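Local coordinates for protein galectin (Danio rerio, PDB 6E20) that binds galactose-containing glycans as a lectin of the galectin family and probably takes part in innate immune recognition of viral glycoproteins, at residues A2-Q7 against V126-V131; I87-T90 against E95-V98. All coordinates share one frame; numbering follows the deposited sequence.

How the contacts relate
From the N terminus, strand 4-7 meets segment 126-131 of the last strand in contact 1, which closes a loop of 118 residues and brings the first and last strands of the chain together. Contact 2 lies wholly within that loop: after strand 85-91 the chain turns and returns at 95-98, a short hairpin. The two contacts nest and do not cross. Contact 1 joins the two sheets of the sandwich face to face, whereas contact 2 pairs neighbouring strands of one sheet. That five-stranded sheet is common to both, since strand 16-23 separates 85-91 from strand 126-133, the outermost on that side within this chain. The contact centres lie about 17 Å apart, and the nearest atoms about 7 Å apart do not touch.

Contact 1: A2-Q7 against V126-V131; sequences AGVLIQ and VRIQGV
Val-4 and Ile-128 face each other with their CA atoms 7.3 Å apart, Ile-6 and Val-131 with theirs 9.2 Å apart, and no hydrogen bond links the two backbones, the spacing of strands in different sheets and not of neighbours in one. All four side chains set out toward the other segment. Ile-6 and Val-131 meet tip to tip, Ile-6 CD1 lying 3.5 Å from Val-131 CG2. The isoleucine reaches so far because CG1 stands anti to its carbonyl carbon and the chain then continues extended (chi2 -174°). Val-4 and Ile-128 touch more lightly, at 4.2 Å between Val-4 CG2 and Ile-128 CG1; a bend in the isoleucine (chi2 -60°) turns its methyl aside, leaving Ile-128 CD1 5.7 Å from Val-4 CG2. These are layers of the galectin jelly-roll sandwich: strand 4-7 bonds to strand 116-124 in one sheet, strand 126-133 to strand 16-23 in the other. The partners are two residues apart on the first strand but three on the second, because Gln-129 and Gly-130 both face Thr-20 in a classic beta bulge, which brings Ile-128 and Val-131 onto the same inner face. Phe-122 touches both Ile-6 and Ile-128, while Ile-6 also packs on Ile-6 of the second subunit, whose strands extend both sheets antiparallel across the dimer interface.

Contact 2: I87-T90 against E95-V98; sequences IKIT and EFLV
Thr-90 and Leu-97 form an antiparallel hydrogen-bonded pair, with Thr-90 N 3.0 Å from Leu-97 O and Leu-97 N 2.6 Å from Thr-90 O. Both bonds are nearly straight at hydrogen (173° or more), but the Thr-90 N-H comes in tilted from the plane of its acceptor carbonyl. A water oxygen 2.6 Å from Leu-97 O donates a second bond to it, and makes a longer one with Thr-90 OG1. The next pair, Ile-89 with Val-98, is non-hydrogen-bonded, its CA atoms only 4.5 Å apart. This alternation is that of antiparallel pairing, and the short connection between 85-91 and 95-99 makes the two strands a beta hairpin, here within the five-stranded sheet of the galectin sandwich. On the face bearing Ile-89 and Val-98, Ile-87 CG2 comes 3.6 Å from Val-98 CG1, the branch anti to its backbone N (chi1 -176°). Ile-89 CG2 meets the edge of the Phe-96 ring near its plane, 3.9 Å from Phe-96 CD2. Leu-43 of strand 40-47, in the facing sheet, covers both Ile-89 and Phe-96, and Met-45 touches Val-98. The ring of Phe-91 lies against that of Phe-96 with planes about 15° apart, and at the turn Thr-92 OG1 accepts a hydrogen bond from Glu-95 N.

Contact 1: A2-Q7 against V126-V131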
loop_
_atom_site.group_PDB
_atom_site.type_symbol
_atom_site.label_atom_id
_atom_site.label_comp_id
_atom_site.label_asym_id
_atom_site.label_seq_id
_atom_site.Cartn_x
_atom_site.Cartn_y
_atom_site.Cartn_z
ATOM N N ALA B 2 1.658 -11.029 11.815
ATOM C CA ALA B 2 0.975 -11.354 10.538
ATOM C C ALA B 2 1.280 -10.303 9.459
ATOM O O ALA B 2 0.432 -10.164 8.572
ATOM C CB ALA B 2 -0.513 -11.476 10.769
ATOM N N GLY B 3 2.404 -9.576 9.544
ATOM C CA GLY B 3 3.004 -8.804 8.437
ATOM C C GLY B 3 2.077 -7.723 7.901
ATOM O O GLY B 3 1.055 -7.404 8.554
ATOM N N VAL B 4 2.411 -7.187 6.732
ATOM C CA VAL B 4 1.697 -6.072 6.049
ATOM C C VAL B 4 0.535 -6.657 5.230
ATOM O O VAL B 4 0.793 -7.537 4.381
ATOM C CB VAL B 4 2.673 -5.266 5.171
ATOM C CG1 VAL B 4 1.966 -4.197 4.363
ATOM C CG2 VAL B 4 3.790 -4.644 6.008
ATOM N N LEU B 5 -0.693 -6.203 5.484
ATOM C CA LEU B 5 -1.906 -6.671 4.768
ATOM C C LEU B 5 -2.481 -5.496 3.984
ATOM O O LEU B 5 -2.658 -4.417 4.558
ATOM C CB LEU B 5 -2.918 -7.228 5.766
ATOM C CG LEU B 5 -4.136 -7.891 5.122
ATOM C CD1 LEU B 5 -3.688 -9.082 4.289
ATOM C CD2 LEU B 5 -5.166 -8.318 6.170
ATOM N N ILE B 6 -2.689 -5.676 2.687
ATOM C CA ILE B 6 -3.322 -4.643 1.826
ATOM C C ILE B 6 -4.563 -5.264 1.197
ATOM O O ILE B 6 -4.387 -6.242 0.437
ATOM C CB ILE B 6 -2.326 -4.123 0.783
ATOM C CG1 ILE B 6 -1.085 -3.583 1.503
ATOM C CG2 ILE B 6 -2.988 -3.115 -0.152
ATOM C CD1 ILE B 6 -0.088 -2.920 0.641
ATOM N N GLN B 7 -5.741 -4.705 1.497
ATOM C CA GLN B 7 -7.031 -5.189 0.946
ATOM C C GLN B 7 -7.658 -4.124 0.052
ATOM O O GLN B 7 -7.765 -2.955 0.488
ATOM C CB GLN B 7 -7.972 -5.598 2.068
ATOM C CG GLN B 7 -7.474 -6.821 2.810
ATOM C CD GLN B 7 -8.264 -7.036 4.075
ATOM O OE1 GLN B 7 -8.166 -6.253 5.022
ATOM N NE2 GLN B 7 -9.055 -8.098 4.080
ATOM N N VAL B 126 10.745 -8.656 6.445
ATOM C CA VAL B 126 10.880 -7.567 5.432
ATOM C C VAL B 126 10.057 -6.369 5.880
ATOM O O VAL B 126 9.002 -6.577 6.464
ATOM C CB VAL B 126 10.440 -8.055 4.046
ATOM C CG1 VAL B 126 8.961 -8.381 4.000
ATOM C CG2 VAL B 126 10.825 -7.085 2.944
ATOM N N ARG B 127 10.523 -5.157 5.585
ATOM C CA ARG B 127 9.719 -3.923 5.765
ATOM C C ARG B 127 9.294 -3.452 4.377
ATOM O O ARG B 127 10.149 -3.375 3.465
ATOM C CB ARG B 127 10.437 -2.864 6.610
ATOM C CG ARG B 127 11.869 -2.529 6.220
ATOM C CD ARG B 127 12.501 -1.663 7.307
ATOM N NE ARG B 127 13.939 -1.441 7.177
ATOM C CZ ARG B 127 14.883 -2.378 7.331
ATOM N NH1 ARG B 127 14.556 -3.631 7.601
ATOM N NH2 ARG B 127 16.161 -2.068 7.198
ATOM N N ILE B 128 8.002 -3.195 4.225
ATOM C CA ILE B 128 7.424 -2.705 2.946
ATOM C C ILE B 128 7.294 -1.189 3.038
ATOM O O ILE B 128 6.547 -0.697 3.899
ATOM C CB ILE B 128 6.092 -3.419 2.646
ATOM C CG1 ILE B 128 6.277 -4.937 2.593
ATOM C CG2 ILE B 128 5.495 -2.858 1.365
ATOM C CD1 ILE B 128 7.257 -5.404 1.530
ATOM N N GLN B 129 8.014 -0.488 2.171
ATOM C CA GLN B 129 8.095 0.985 2.133
ATOM C C GLN B 129 7.233 1.529 0.992
ATOM O O GLN B 129 6.932 2.734 1.050
ATOM C CB GLN B 129 9.543 1.426 1.930
ATOM C CG GLN B 129 10.496 0.870 2.981
ATOM C CD GLN B 129 11.906 1.381 2.774
ATOM O OE1 GLN B 129 12.431 1.416 1.652
ATOM N NE2 GLN B 129 12.535 1.778 3.870
ATOM N N GLY B 130 6.923 0.719 -0.034
ATOM C CA GLY B 130 6.158 1.205 -1.197
ATOM C C GLY B 130 5.379 0.114 -1.890
ATOM O O GLY B 130 5.941 -0.967 -2.129
ATOM N N VAL B 131 4.107 0.391 -2.157
ATOM C CA VAL B 131 3.235 -0.401 -3.061
ATOM C C VAL B 131 2.606 0.588 -4.036
ATOM O O VAL B 131 1.875 1.500 -3.571
ATOM C CB VAL B 131 2.172 -1.216 -2.310
ATOM C CG1 VAL B 131 1.428 -2.158 -3.253
ATOM C CG2 VAL B 131 2.811 -2.004 -1.186
#

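Contact 2: I87-T90 against E95-V98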
loop_
_atom_site.group_PDB
_atom_site.type_symbol
_atom_site.label_atom_id
_atom_site.label_comp_id
_atom_site.label_asym_id
_atom_site.label_seq_id
_atom_site.Cartn_x
_atom_site.Cartn_y
_atom_site.Cartn_z
ATOM N N ILE B 87 10.989 -4.381 -6.784
ATOM C CA ILE B 87 10.450 -5.513 -7.597
ATOM C C ILE B 87 9.235 -5.001 -8.379
ATOM O O ILE B 87 8.419 -4.234 -7.809
ATOM C CB ILE B 87 10.065 -6.681 -6.677
ATOM C CG1 ILE B 87 11.283 -7.254 -5.951
ATOM C CG2 ILE B 87 9.299 -7.759 -7.420
ATOM C CD1 ILE B 87 10.906 -8.129 -4.761
ATOM N N LYS B 88 9.129 -5.395 -9.650
ATOM C CA LYS B 88 7.961 -5.088 -10.507
ATOM C C LYS B 88 7.299 -6.410 -10.825
ATOM O O LYS B 88 8.035 -7.407 -10.989
ATOM C CB LYS B 88 8.370 -4.353 -11.785
ATOM C CG LYS B 88 9.064 -3.031 -11.524
ATOM C CD LYS B 88 8.969 -2.075 -12.672
ATOM C CE LYS B 88 9.275 -0.660 -12.240
ATOM N NZ LYS B 88 9.327 0.234 -13.417
ATOM N N ILE B 89 5.971 -6.414 -10.824
ATOM C CA ILE B 89 5.145 -7.593 -11.206
ATOM C C ILE B 89 4.116 -7.112 -12.215
ATOM O O ILE B 89 3.343 -6.190 -11.879
ATOM C CB ILE B 89 4.498 -8.265 -9.980
ATOM C CG1 ILE B 89 5.574 -8.622 -8.953
ATOM C CG2 ILE B 89 3.656 -9.484 -10.375
ATOM C CD1 ILE B 89 5.061 -9.398 -7.786
ATOM N N THR B 90 4.164 -7.705 -13.404
ATOM C CA THR B 90 3.159 -7.586 -14.474
ATOM C C THR B 90 2.409 -8.917 -14.559
ATOM O O THR B 90 3.047 -9.970 -14.405
ATOM C CB THR B 90 3.872 -7.299 -15.799
ATOM O OG1 THR B 90 4.702 -6.154 -15.595
ATOM C CG2 THR B 90 2.899 -7.047 -16.920
ATOM N N GLU B 95 0.265 -15.608 -17.050
ATOM C CA GLU B 95 1.408 -15.687 -16.084
ATOM C C GLU B 95 1.734 -14.346 -15.428
ATOM O O GLU B 95 1.306 -13.283 -15.918
ATOM C CB GLU B 95 2.639 -16.342 -16.722
ATOM C CG GLU B 95 3.329 -15.491 -17.751
ATOM C CD GLU B 95 4.631 -16.017 -18.344
ATOM O OE1 GLU B 95 5.268 -15.210 -18.983
ATOM O OE2 GLU B 95 4.978 -17.229 -18.241
ATOM N N PHE B 96 2.441 -14.429 -14.298
ATOM C CA PHE B 96 3.087 -13.278 -13.638
ATOM C C PHE B 96 4.489 -13.119 -14.208
ATOM O O PHE B 96 5.213 -14.123 -14.357
ATOM C CB PHE B 96 3.180 -13.474 -12.129
ATOM C CG PHE B 96 1.835 -13.591 -11.485
ATOM C CD1 PHE B 96 1.207 -14.830 -11.386
ATOM C CD2 PHE B 96 1.180 -12.459 -11.027
ATOM C CE1 PHE B 96 -0.029 -14.941 -10.780
ATOM C CE2 PHE B 96 -0.049 -12.580 -10.401
ATOM C CZ PHE B 96 -0.651 -13.818 -10.289
ATOM N N LEU B 97 4.872 -11.883 -14.475
ATOM C CA LEU B 97 6.262 -11.556 -14.886
ATOM C C LEU B 97 6.858 -10.674 -13.799
ATOM O O LEU B 97 6.494 -9.515 -13.728
ATOM C CB LEU B 97 6.266 -10.857 -16.251
ATOM C CG LEU B 97 7.639 -10.707 -16.915
ATOM C CD1 LEU B 97 8.547 -9.766 -16.140
ATOM C CD2 LEU B 97 8.312 -12.058 -17.086
ATOM N N VAL B 98 7.761 -11.237 -13.015
ATOM C CA VAL B 98 8.492 -10.519 -11.943
ATOM C C VAL B 98 9.791 -9.995 -12.527
ATOM O O VAL B 98 10.592 -10.814 -12.997
ATOM C CB VAL B 98 8.773 -11.431 -10.743
ATOM C CG1 VAL B 98 9.443 -10.668 -9.611
ATOM C CG2 VAL B 98 7.502 -12.115 -10.290
HETATM O O HOH W 1 7.511 -7.201 -14.270
#